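Local coordinates for MxaA (Stigmatella aurantiaca, PDB 4W4T), which carries, as the piece described here, the terminal NADPH-binding reductase domain of the myxalamid PKS-NRPS pathway, which probably releases the product by reduction, at residues Trp322-Ala327 and Pro396-Ser401; Arg246-Gly249 and Ala255-Thr258; Arg82-Val87 and Ser140-Ala145; Lys134-Leu139 and Ile173-Thr178. All blocks are in the same frame, centred on the assembly; numbering follows the deposited sequence.

Contact 1: Trp322-Ala327 and Pro396-Ser401; sequences WNYMRA and PSVDAS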
loop_
_atom_site.group_PDB
_atom_site.type_symbol
_atom_site.label_atom_id
_atom_site.label_comp_id
_atom_site.label_asym_id
_atom_site.label_seq_id
_atom_site.Cartn_x
_atom_site.Cartn_y
_atom_site.Cartn_z
ATOM N N TRP A 322 16.880 21.425 0.008
ATOM C CA TRP A 322 17.124 21.238 -1.411
ATOM C C TRP A 322 18.454 21.884 -1.797
ATOM O O TRP A 322 19.183 21.331 -2.620
ATOM C CB TRP A 322 15.972 21.797 -2.259
ATOM C CG TRP A 322 14.595 21.494 -1.712
ATOM C CD1 TRP A 322 13.537 22.358 -1.661
ATOM C CD2 TRP A 322 14.136 20.262 -1.133
ATOM N NE1 TRP A 322 12.445 21.736 -1.093
ATOM C CE2 TRP A 322 12.788 20.456 -0.753
ATOM C CE3 TRP A 322 14.726 19.014 -0.901
ATOM C CZ2 TRP A 322 12.026 19.446 -0.153
ATOM C CZ3 TRP A 322 13.968 18.016 -0.300
ATOM C CH2 TRP A 322 12.631 18.237 0.060
ATOM N N ASN A 323 18.792 23.017 -1.183
ATOM C CA ASN A 323 20.110 23.618 -1.419
ATOM C C ASN A 323 21.219 22.614 -1.095
ATOM O O ASN A 323 22.176 22.479 -1.850
ATOM C CB ASN A 323 20.316 24.885 -0.585
ATOM C CG ASN A 323 19.436 26.048 -1.035
ATOM O OD1 ASN A 323 18.937 26.076 -2.157
ATOM N ND2 ASN A 323 19.254 27.016 -0.151
ATOM N N TYR A 324 21.088 21.913 0.037
ATOM C CA TYR A 324 22.149 20.997 0.469
ATOM C C TYR A 324 22.271 19.841 -0.513
ATOM O O TYR A 324 23.365 19.349 -0.781
ATOM C CB TYR A 324 21.888 20.460 1.890
ATOM C CG TYR A 324 21.797 21.521 2.974
ATOM C CD1 TYR A 324 22.460 22.739 2.841
ATOM C CD2 TYR A 324 21.031 21.312 4.118
ATOM C CE1 TYR A 324 22.385 23.711 3.830
ATOM C CE2 TYR A 324 20.945 22.283 5.116
ATOM C CZ TYR A 324 21.624 23.481 4.958
ATOM O OH TYR A 324 21.537 24.451 5.927
HETATM N N MSE A 325 21.133 19.394 -1.042
HETATM C CA MSE A 325 21.136 18.277 -1.971
HETATM C C MSE A 325 21.652 18.664 -3.368
HETATM O O MSE A 325 22.342 17.878 -4.017
HETATM C CB MSE A 325 19.730 17.677 -2.037
HETATM C CG MSE A 325 19.374 17.082 -0.670
HETATM SE SE MSE A 325 17.598 16.314 -0.711
HETATM C CE MSE A 325 17.976 14.842 -1.938
ATOM N N ARG A 326 21.349 19.876 -3.816
ATOM C CA ARG A 326 21.928 20.357 -5.075
ATOM C C ARG A 326 23.431 20.481 -4.945
ATOM O O ARG A 326 24.172 20.211 -5.897
ATOM C CB ARG A 326 21.348 21.714 -5.487
ATOM C CG ARG A 326 19.869 21.673 -5.805
ATOM C CD ARG A 326 19.396 22.998 -6.381
ATOM N NE ARG A 326 17.940 23.060 -6.362
ATOM C CZ ARG A 326 17.245 23.696 -5.427
ATOM N NH1 ARG A 326 17.878 24.350 -4.459
ATOM N NH2 ARG A 326 15.923 23.702 -5.469
ATOM N N ALA A 327 23.876 20.927 -3.777
ATOM C CA ALA A 327 25.304 21.152 -3.569
ATOM C C ALA A 327 26.045 19.828 -3.649
ATOM O O ALA A 327 27.166 19.754 -4.151
ATOM C CB ALA A 327 25.556 21.845 -2.238
ATOM N N PRO A 396 23.840 17.095 16.419
ATOM C CA PRO A 396 24.490 17.693 15.248
ATOM C C PRO A 396 23.548 18.639 14.511
ATOM O O PRO A 396 22.332 18.447 14.493
ATOM C CB PRO A 396 24.849 16.484 14.381
ATOM C CG PRO A 396 24.919 15.324 15.342
ATOM C CD PRO A 396 23.911 15.626 16.415
ATOM N N SER A 397 24.123 19.687 13.933
ATOM C CA SER A 397 23.382 20.618 13.102
ATOM C C SER A 397 23.057 20.008 11.751
ATOM O O SER A 397 23.825 19.197 11.225
ATOM C CB SER A 397 24.186 21.903 12.878
ATOM O OG SER A 397 24.631 22.435 14.109
ATOM N N VAL A 398 21.930 20.411 11.178
ATOM C CA VAL A 398 21.631 20.021 9.810
ATOM C C VAL A 398 22.279 21.066 8.905
ATOM O O VAL A 398 21.957 22.254 8.980
ATOM C CB VAL A 398 20.131 19.921 9.543
ATOM C CG1 VAL A 398 19.873 19.534 8.073
ATOM C CG2 VAL A 398 19.504 18.890 10.471
ATOM N N ASP A 399 23.230 20.624 8.096
ATOM C CA ASP A 399 23.907 21.518 7.167
ATOM C C ASP A 399 24.363 20.742 5.941
ATOM O O ASP A 399 24.124 19.542 5.844
ATOM C CB ASP A 399 25.095 22.227 7.849
ATOM C CG ASP A 399 26.070 21.261 8.512
ATOM O OD1 ASP A 399 26.208 20.100 8.059
ATOM O OD2 ASP A 399 26.717 21.677 9.496
ATOM N N ALA A 400 25.015 21.418 4.994
ATOM C CA ALA A 400 25.429 20.729 3.781
ATOM C C ALA A 400 26.333 19.524 4.093
ATOM O O ALA A 400 26.247 18.490 3.444
ATOM C CB ALA A 400 26.123 21.710 2.819
ATOM N N SER A 401 27.180 19.654 5.107
ATOM C CA SER A 401 28.075 18.567 5.478
ATOM C C SER A 401 27.326 17.315 5.956
ATOM O O SER A 401 27.647 16.205 5.519
ATOM C CB SER A 401 29.048 19.022 6.573
ATOM O OG SER A 401 30.000 18.004 6.837
HETATM O O HOH W 1 25.551 18.378 0.654
HETATM O O HOH W 2 23.150 25.021 8.536
HETATM O O HOH W 3 19.699 24.480 7.874
#

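Contact 2: Arg246-Gly249 and Ala255-Thr258; sequences RVTG and AWNT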
loop_
_atom_site.group_PDB
_atom_site.type_symbol
_atom_site.label_atom_id
_atom_site.label_comp_id
_atom_site.label_asym_id
_atom_site.label_seq_id
_atom_site.Cartn_x
_atom_site.Cartn_y
_atom_site.Cartn_z
ATOM N N ARG A 246 12.139 12.850 14.370
ATOM C CA ARG A 246 12.393 12.118 13.139
ATOM C C ARG A 246 13.850 11.661 13.149
ATOM O O ARG A 246 14.771 12.471 12.969
ATOM C CB ARG A 246 12.099 12.992 11.919
ATOM C CG ARG A 246 12.512 12.373 10.607
ATOM C CD ARG A 246 12.182 13.306 9.440
ATOM N NE ARG A 246 10.744 13.453 9.229
ATOM C CZ ARG A 246 10.085 14.600 9.364
ATOM N NH1 ARG A 246 10.743 15.700 9.714
ATOM N NH2 ARG A 246 8.770 14.654 9.148
ATOM N N VAL A 247 14.053 10.366 13.370
ATOM C CA VAL A 247 15.390 9.836 13.614
ATOM C C VAL A 247 16.096 9.529 12.300
ATOM O O VAL A 247 15.646 8.674 11.539
ATOM C CB VAL A 247 15.328 8.561 14.488
ATOM C CG1 VAL A 247 16.719 7.959 14.651
ATOM C CG2 VAL A 247 14.701 8.882 15.837
ATOM N N THR A 248 17.200 10.233 12.040
ATOM C CA THR A 248 17.887 10.132 10.758
ATOM C C THR A 248 19.261 9.472 10.908
ATOM O O THR A 248 19.617 9.019 11.994
ATOM C CB THR A 248 18.030 11.526 10.090
ATOM O OG1 THR A 248 18.781 12.402 10.943
ATOM C CG2 THR A 248 16.643 12.134 9.861
ATOM N N GLY A 249 20.030 9.434 9.823
ATOM C CA GLY A 249 21.290 8.703 9.788
ATOM C C GLY A 249 22.309 9.087 10.847
ATOM O O GLY A 249 22.235 10.165 11.441
ATOM N N ALA A 255 25.272 5.939 8.574
ATOM C CA ALA A 255 24.496 4.699 8.703
ATOM C C ALA A 255 23.022 5.029 8.824
ATOM O O ALA A 255 22.622 5.814 9.677
ATOM C CB ALA A 255 24.958 3.888 9.895
ATOM N N TRP A 256 22.223 4.450 7.943
ATOM C CA TRP A 256 20.814 4.796 7.873
ATOM C C TRP A 256 20.050 3.710 7.162
ATOM O O TRP A 256 20.364 3.337 6.037
ATOM C CB TRP A 256 20.618 6.120 7.146
ATOM C CG TRP A 256 19.322 6.831 7.406
ATOM C CD1 TRP A 256 18.252 6.395 8.139
ATOM C CD2 TRP A 256 18.967 8.124 6.909
ATOM N NE1 TRP A 256 17.257 7.347 8.131
ATOM C CE2 TRP A 256 17.673 8.419 7.385
ATOM C CE3 TRP A 256 19.627 9.067 6.115
ATOM C CZ2 TRP A 256 17.023 9.619 7.084
ATOM C CZ3 TRP A 256 18.988 10.254 5.822
ATOM C CH2 TRP A 256 17.693 10.518 6.305
ATOM N N ASN A 257 19.037 3.205 7.839
ATOM C CA ASN A 257 18.164 2.186 7.294
ATOM C C ASN A 257 17.388 2.686 6.056
ATOM O O ASN A 257 16.549 3.565 6.185
ATOM C CB ASN A 257 17.226 1.742 8.413
ATOM C CG ASN A 257 16.057 1.004 7.908
ATOM O OD1 ASN A 257 16.191 0.042 7.154
ATOM N ND2 ASN A 257 14.875 1.462 8.286
ATOM N N THR A 258 17.656 2.135 4.870
ATOM C CA THR A 258 17.124 2.731 3.620
ATOM C C THR A 258 15.642 2.494 3.319
ATOM O O THR A 258 15.098 3.107 2.413
ATOM C CB THR A 258 17.900 2.248 2.372
ATOM O OG1 THR A 258 17.724 0.837 2.195
ATOM C CG2 THR A 258 19.389 2.593 2.469
#

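Contact 3: Arg82-Val87 and Ser140-Ala145; sequences RIYCLV and SEEIDA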
loop_
_atom_site.group_PDB
_atom_site.type_symbol
_atom_site.label_atom_id
_atom_site.label_comp_id
_atom_site.label_asym_id
_atom_site.label_seq_id
_atom_site.Cartn_x
_atom_site.Cartn_y
_atom_site.Cartn_z
ATOM N N ARG A 82 25.154 -6.919 31.801
ATOM C CA ARG A 82 24.844 -7.841 30.719
ATOM C C ARG A 82 23.548 -7.355 30.077
ATOM O O ARG A 82 22.616 -6.988 30.784
ATOM C CB ARG A 82 24.722 -9.279 31.239
ATOM C CG ARG A 82 26.063 -9.827 31.749
ATOM C CD ARG A 82 26.022 -11.300 32.080
ATOM N NE ARG A 82 25.067 -11.585 33.144
ATOM C CZ ARG A 82 23.958 -12.289 32.972
ATOM N NH1 ARG A 82 23.674 -12.795 31.777
ATOM N NH2 ARG A 82 23.141 -12.497 33.996
ATOM N N ILE A 83 23.510 -7.313 28.754
ATOM C CA ILE A 83 22.353 -6.768 28.051
ATOM C C ILE A 83 21.517 -7.889 27.459
ATOM O O ILE A 83 21.848 -8.437 26.409
ATOM C CB ILE A 83 22.752 -5.788 26.909
ATOM C CG1 ILE A 83 23.854 -4.807 27.354
ATOM C CG2 ILE A 83 21.508 -5.055 26.381
ATOM C CD1 ILE A 83 23.466 -3.887 28.498
ATOM N N TYR A 84 20.424 -8.216 28.139
ATOM C CA TYR A 84 19.457 -9.168 27.620
ATOM C C TYR A 84 18.669 -8.523 26.490
ATOM O O TYR A 84 18.112 -7.447 26.674
ATOM C CB TYR A 84 18.508 -9.635 28.724
ATOM C CG TYR A 84 19.165 -10.513 29.767
ATOM C CD1 TYR A 84 20.031 -9.982 30.718
ATOM C CD2 TYR A 84 18.906 -11.876 29.805
ATOM C CE1 TYR A 84 20.630 -10.799 31.679
ATOM C CE2 TYR A 84 19.497 -12.695 30.756
ATOM C CZ TYR A 84 20.355 -12.155 31.686
ATOM O OH TYR A 84 20.927 -12.988 32.628
ATOM N N CYS A 85 18.622 -9.186 25.341
ATOM C CA CYS A 85 17.940 -8.652 24.169
ATOM C C CYS A 85 16.802 -9.535 23.678
ATOM O O CYS A 85 17.027 -10.625 23.179
ATOM C CB CYS A 85 18.933 -8.443 23.030
ATOM S SG CYS A 85 20.193 -7.226 23.412
ATOM N N LEU A 86 15.580 -9.035 23.787
ATOM C CA LEU A 86 14.417 -9.777 23.324
ATOM C C LEU A 86 14.455 -9.889 21.801
ATOM O O LEU A 86 14.607 -8.884 21.108
ATOM C CB LEU A 86 13.131 -9.086 23.787
ATOM C CG LEU A 86 11.833 -9.867 23.590
ATOM C CD1 LEU A 86 11.745 -10.994 24.610
ATOM C CD2 LEU A 86 10.653 -8.927 23.714
ATOM N N VAL A 87 14.331 -11.104 21.278
ATOM C CA VAL A 87 14.441 -11.320 19.845
ATOM C C VAL A 87 13.639 -12.539 19.400
ATOM O O VAL A 87 13.682 -13.589 20.046
ATOM C CB VAL A 87 15.932 -11.487 19.422
ATOM C CG1 VAL A 87 16.587 -12.650 20.195
ATOM C CG2 VAL A 87 16.059 -11.689 17.921
ATOM N N SER A 140 11.930 -12.164 35.425
ATOM C CA SER A 140 11.501 -11.218 36.447
ATOM C C SER A 140 12.439 -11.202 37.661
ATOM O O SER A 140 12.362 -10.290 38.484
ATOM C CB SER A 140 10.086 -11.534 36.931
ATOM O OG SER A 140 10.103 -12.515 37.968
ATOM N N GLU A 141 13.269 -12.237 37.785
ATOM C CA GLU A 141 14.248 -12.308 38.874
ATOM C C GLU A 141 15.598 -11.731 38.443
ATOM O O GLU A 141 16.359 -11.209 39.263
ATOM C CB GLU A 141 14.431 -13.759 39.338
ATOM C CG GLU A 141 13.208 -14.360 39.992
ATOM C CD GLU A 141 13.239 -15.885 40.008
ATOM O OE1 GLU A 141 14.216 -16.478 39.487
ATOM O OE2 GLU A 141 12.272 -16.485 40.528
ATOM N N GLU A 142 15.886 -11.828 37.152
ATOM C CA GLU A 142 17.228 -11.547 36.650
ATOM C C GLU A 142 17.471 -10.081 36.253
ATOM O O GLU A 142 18.571 -9.547 36.457
ATOM C CB GLU A 142 17.518 -12.476 35.473
ATOM C CG GLU A 142 17.554 -13.948 35.904
ATOM C CD GLU A 142 18.134 -14.884 34.855
ATOM O OE1 GLU A 142 18.221 -14.499 33.670
ATOM O OE2 GLU A 142 18.512 -16.015 35.226
ATOM N N ILE A 143 16.439 -9.419 35.742
ATOM C CA ILE A 143 16.606 -8.086 35.134
ATOM C C ILE A 143 16.571 -6.937 36.124
ATOM O O ILE A 143 15.662 -6.855 36.951
ATOM C CB ILE A 143 15.515 -7.829 34.080
ATOM C CG1 ILE A 143 15.580 -8.891 32.995
ATOM C CG2 ILE A 143 15.654 -6.390 33.483
ATOM C CD1 ILE A 143 16.922 -8.991 32.306
ATOM N N ASP A 144 17.547 -6.028 36.038
ATOM C CA ASP A 144 17.567 -4.893 36.949
ATOM C C ASP A 144 16.831 -3.691 36.367
ATOM O O ASP A 144 16.190 -2.936 37.094
ATOM C CB ASP A 144 19.012 -4.485 37.301
ATOM C CG ASP A 144 19.704 -5.481 38.246
ATOM O OD1 ASP A 144 19.018 -6.306 38.893
ATOM O OD2 ASP A 144 20.942 -5.417 38.364
ATOM N N ALA A 145 16.946 -3.510 35.062
ATOM C CA ALA A 145 16.322 -2.360 34.410
ATOM C C ALA A 145 15.944 -2.676 32.959
ATOM O O ALA A 145 16.469 -3.608 32.334
ATOM C CB ALA A 145 17.254 -1.142 34.486
HETATM O O HOH W 4 20.516 -15.599 32.618
#

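Contact 4: Lys134-Leu139 and Ile173-Thr178; sequences KEFQRL and ILRLAT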
loop_
_atom_site.group_PDB
_atom_site.type_symbol
_atom_site.label_atom_id
_atom_site.label_comp_id
_atom_site.label_asym_id
_atom_site.label_seq_id
_atom_site.Cartn_x
_atom_site.Cartn_y
_atom_site.Cartn_z
ATOM N N LYS A 134 7.223 -19.990 33.428
ATOM C CA LYS A 134 8.463 -20.269 34.137
ATOM C C LYS A 134 9.570 -19.324 33.658
ATOM O O LYS A 134 10.323 -18.779 34.456
ATOM C CB LYS A 134 8.889 -21.723 33.945
ATOM C CG LYS A 134 9.916 -22.168 34.967
ATOM C CD LYS A 134 10.253 -23.649 34.849
ATOM C CE LYS A 134 11.429 -23.991 35.756
ATOM N NZ LYS A 134 12.087 -25.261 35.335
ATOM N N GLU A 135 9.652 -19.139 32.351
ATOM C CA GLU A 135 10.657 -18.248 31.775
ATOM C C GLU A 135 10.423 -16.801 32.178
ATOM O O GLU A 135 11.373 -16.061 32.461
ATOM C CB GLU A 135 10.660 -18.358 30.253
ATOM C CG GLU A 135 11.232 -19.667 29.733
ATOM C CD GLU A 135 10.878 -19.940 28.269
ATOM O OE1 GLU A 135 10.043 -19.207 27.676
ATOM O OE2 GLU A 135 11.444 -20.902 27.706
ATOM N N PHE A 136 9.157 -16.389 32.194
ATOM C CA PHE A 136 8.821 -15.019 32.566
ATOM C C PHE A 136 9.187 -14.770 34.034
ATOM O O PHE A 136 9.732 -13.719 34.391
ATOM C CB PHE A 136 7.334 -14.742 32.308
ATOM C CG PHE A 136 6.943 -13.287 32.441
ATOM C CD1 PHE A 136 7.177 -12.394 31.405
ATOM C CD2 PHE A 136 6.319 -12.828 33.588
ATOM C CE1 PHE A 136 6.803 -11.062 31.518
ATOM C CE2 PHE A 136 5.958 -11.493 33.726
ATOM C CZ PHE A 136 6.205 -10.605 32.689
ATOM N N GLN A 137 8.913 -15.754 34.884
ATOM C CA GLN A 137 9.275 -15.642 36.285
ATOM C C GLN A 137 10.790 -15.528 36.436
ATOM O O GLN A 137 11.288 -14.731 37.235
ATOM C CB GLN A 137 8.748 -16.855 37.090
ATOM C CG GLN A 137 9.264 -16.868 38.515
ATOM C CD GLN A 137 8.831 -15.669 39.332
ATOM O OE1 GLN A 137 7.757 -15.114 39.122
ATOM N NE2 GLN A 137 9.668 -15.269 40.298
ATOM N N ARG A 138 11.526 -16.307 35.655
ATOM C CA ARG A 138 12.992 -16.245 35.719
ATOM C C ARG A 138 13.506 -14.873 35.270
ATOM O O ARG A 138 14.377 -14.278 35.911
ATOM C CB ARG A 138 13.617 -17.344 34.857
ATOM C CG ARG A 138 15.138 -17.389 34.920
ATOM C CD ARG A 138 15.679 -18.688 34.324
ATOM N NE ARG A 138 15.486 -18.783 32.875
ATOM C CZ ARG A 138 14.558 -19.529 32.268
ATOM N NH1 ARG A 138 13.705 -20.274 32.973
ATOM N NH2 ARG A 138 14.484 -19.533 30.941
ATOM N N LEU A 139 12.956 -14.374 34.170
ATOM C CA LEU A 139 13.361 -13.064 33.671
ATOM C C LEU A 139 13.046 -11.992 34.716
ATOM O O LEU A 139 13.818 -11.049 34.903
ATOM C CB LEU A 139 12.666 -12.757 32.340
ATOM C CG LEU A 139 13.212 -11.588 31.519
ATOM C CD1 LEU A 139 14.608 -11.903 31.021
ATOM C CD2 LEU A 139 12.275 -11.269 30.346
ATOM N N ILE A 173 5.589 -5.426 29.307
ATOM C CA ILE A 173 6.839 -4.867 29.828
ATOM C C ILE A 173 6.594 -4.282 31.202
ATOM O O ILE A 173 7.401 -4.462 32.123
ATOM C CB ILE A 173 7.410 -3.775 28.865
ATOM C CG1 ILE A 173 8.066 -4.435 27.647
ATOM C CG2 ILE A 173 8.387 -2.817 29.594
ATOM C CD1 ILE A 173 9.319 -5.271 27.988
ATOM N N LEU A 174 5.471 -3.584 31.361
ATOM C CA LEU A 174 5.126 -3.036 32.674
ATOM C C LEU A 174 4.873 -4.156 33.677
ATOM O O LEU A 174 5.210 -4.037 34.846
ATOM C CB LEU A 174 3.903 -2.126 32.594
ATOM C CG LEU A 174 4.153 -0.840 31.795
ATOM C CD1 LEU A 174 2.846 -0.068 31.571
ATOM C CD2 LEU A 174 5.190 0.038 32.514
ATOM N N ARG A 175 4.278 -5.238 33.201
ATOM C CA ARG A 175 4.079 -6.428 34.028
ATOM C C ARG A 175 5.411 -6.979 34.550
ATOM O O ARG A 175 5.552 -7.295 35.727
ATOM C CB ARG A 175 3.346 -7.496 33.218
ATOM C CG ARG A 175 2.717 -8.566 34.053
ATOM C CD ARG A 175 2.011 -9.624 33.192
ATOM N NE ARG A 175 0.990 -9.068 32.291
ATOM C CZ ARG A 175 -0.205 -8.629 32.687
ATOM N NH1 ARG A 175 -0.540 -8.637 33.975
ATOM N NH2 ARG A 175 -1.064 -8.164 31.799
ATOM N N LEU A 176 6.378 -7.110 33.658
ATOM C CA LEU A 176 7.701 -7.602 34.029
ATOM C C LEU A 176 8.384 -6.642 35.002
ATOM O O LEU A 176 9.044 -7.059 35.962
ATOM C CB LEU A 176 8.553 -7.806 32.775
ATOM C CG LEU A 176 9.994 -8.268 32.989
ATOM C CD1 LEU A 176 10.026 -9.705 33.509
ATOM C CD2 LEU A 176 10.812 -8.130 31.717
ATOM N N ALA A 177 8.214 -5.346 34.761
ATOM C CA ALA A 177 8.846 -4.320 35.585
ATOM C C ALA A 177 8.279 -4.301 37.006
ATOM O O ALA A 177 8.889 -3.744 37.914
ATOM C CB ALA A 177 8.681 -2.947 34.936
ATOM N N THR A 178 7.110 -4.915 37.202
ATOM C CA THR A 178 6.504 -4.950 38.523
ATOM C C THR A 178 6.405 -6.370 39.085
ATOM O O THR A 178 5.798 -6.571 40.130
ATOM C CB THR A 178 5.089 -4.326 38.523
ATOM O OG1 THR A 178 4.277 -4.977 37.534
ATOM C CG2 THR A 178 5.157 -2.827 38.235
#

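Contact 1: Trp322-Ala327 and Pro396-Ser401
With chi1 at -60°, Tyr324 holds its CG anti to the carbonyl carbon and beside the backbone N, sending the phenol ring out from helix 318-328 to lie against the chain entering helix 400-412. What the ring meets is mostly backbone. The peptide group between Asp399 and Ala400 passes over one face, with Ala400 N 3.6 Å from Tyr324 CD1. The small methyl of Ala400 suits this place, since its CB can settle 3.8 Å from Tyr324 CD1 while the backbone stays close to the ring. Val398, its CG1 anti to the backbone N (chi1 179°), reaches the other end of the ring more loosely, CG1 standing 4.2 Å from Tyr324 CE2. Asp399 is the N-cap of helix 400-412: its OD1 accepts a hydrogen bond from Leu402 N, so the ring rests against the capped first turn of that helix. Both helices belong to the C-terminal, largely helical part of this extended short-chain dehydrogenase fold. Met325, present as selenomethionine, points away and packs on Ile403 and Leu407 farther along helix 400-412. No direct hydrogen bond joins the two segments; water does that work. One water donates to Tyr324 O at 2.8 Å and to Ala400 O at 2.9 Å. At the phenol end Tyr324 OH and Val398 O are 3.8 Å apart, and a second water, hydrogen-bonded to the hydroxyl, donates to Val398 O at 3.0 Å. A third sits in the ring plane, 2.7 Å from Tyr324 OH, and its link to Val398 O is weak.

Contact 2: Arg246-Gly249 and Ala255-Thr258
Val247 reaches Trp256 with its backbone: its O lies 4.0 Å from Trp256 NE1, approaching the indole obliquely. Thr248 comes next, its side chain running beside that of Trp256 in the same direction. Its CB stands over the face of the six-membered ring, 4.1 Å from the Trp256 centroid and 28° off the normal, a CH-pi contact. With chi1 at 60° the OG1 lies between the backbone N and the carbonyl carbon and hydrogen-bonds to Tyr406 OH, while CG2 lies over the rim of that face, 3.8 Å from Trp256 CZ2; a threonine thus serves a polar and an apolar neighbour at once. Here the strand 239-248 of the Rossmann-type parallel sheet ends, and the chain loops back so that Trp256 covers its last residues. Gly249 continues over the same indole face, its N 3.4 Å from Trp256 CD2 and its CA 3.9 Å from the centroid of the five-membered ring, a second CH-pi contact. Glycine fits because a CB would fall only 3.3 Å from Trp256 CE3. Gly249 CA also makes a CA-H...O contact of 3.2 Å with Ala255 O. The Trp256 ring meets that of Phe66, a residue of the NADPH site, which holds no cofactor in this model.

Contact 3: Arg82-Val87 and Ser140-Ala145
The Tyr84 ring carries the methyl end of Ile143 over one face, CD1 lying 4.0 Å from the Tyr84 ring centroid and 28° off its normal, a CH-pi contact. Tyr84 CG lies anti to the carbonyl carbon (chi1 -70°), which sets the ring against this methyl. At the ring's edge, in its plane, sits a water. The carboxylate of Glu142 approaches obliquely, its plane turned 58° from the ring, and the two side chains cross at about a right angle. That water ties them together: it is 2.6 Å from Tyr84 OH and donates to Glu142 OE1 at 2.8 Å. Within strand 82-87, Arg82 brings its guanidinium to the same hydroxyl. Arg82 NH2 gives Tyr84 OH a hydrogen bond of 2.6 Å, the phenol oxygen tilted from the guanidinium plane; that from Arg82 NH1 is weak. The contact joins a strand of the Rossmann-type parallel sheet to the C-terminal end of helix 133-142 in the layer above it, where Ile143 is the first residue to leave helical geometry. Tyr84 faces this layer and rests on Thr57, Leu59, Val118 and Val120 of the adjoining strands, whereas Ile83 turns to helix 66-78 on the other side. Tyrosine suits a place where an apolar ring is buried while its hydroxyl reaches polar partners. A phenylalanine in its place would probably keep the Ile143 packing but leave the Arg82 guanidinium and the bridging water without their shared oxygen. Arg82 NH2 and Glu142 OE1 stay 5.3 Å apart, yet the arginine may stabilise the carboxylate's negative charge.

Contact 4: Lys134-Leu139 and Ile173-Thr178
Helices 133-142 and 159-177 pack side by side in one helical layer of the Rossmann-type fold, and Phe136, Leu139 and Leu176 make most of the junction. The segment axes come within 10.7 Å, their N-to-C directions 58° apart, a spacing that large apolar side chains can fill. Phe136 has its CG anti to the backbone N (chi1 -170°), which lays the ring across toward helix 159-177 and drives its far corner against that helix. Phe136 CZ is 3.6 Å from Leu176 CA and 3.7 Å from Leu176 CB, while Arg175 C lies at the ring's edge. Leu176 reaches over the phenylalanine: its CD1 stands above one face, 4.2 Å from the Phe136 ring centroid and 21° off the normal, toward the rim. Branched leucine suits this place because its two methyls can serve different neighbours, and Leu176 also reaches Leu59 of the sheet below. Were an alanine here instead of the phenylalanine, a gap would be likely to open beside Leu176, and its CD1 methyl would lose the ring face it packs on. Arg175 offers its aliphatic part, CB lying 4.3 Å from Phe136 CZ, and carries its charge to a salt bridge with Glu172. One turn on from Phe136, Leu139 crosses Leu176 at about a right angle and places its CD2 3.7 Å from Leu176 CD2.

Overall arrangement
Contacts 3 and 4 are neighbours, their centres about 9 Å apart. Both use helix 133-142, which meets strand 82-87 in one and helix 159-177 in the other, and they touch where Ser140 CA lies 3.6 Å from Leu176 CD1. Contact 2 reaches the same parallel sheet as contact 3 with about 27 Å between centres, and is closest to the NADPH site: about 4 Å separates the side chains of Trp256 and Phe66, in a site that holds no cofactor here. Contact 1 lies in the C-terminal part, about 15 Å from contact 2 and about 46 Å from contact 4, centre to centre. Helix 400-412 connects contacts 1 and 2, beginning in 396-401 and carrying Tyr406 to Thr248.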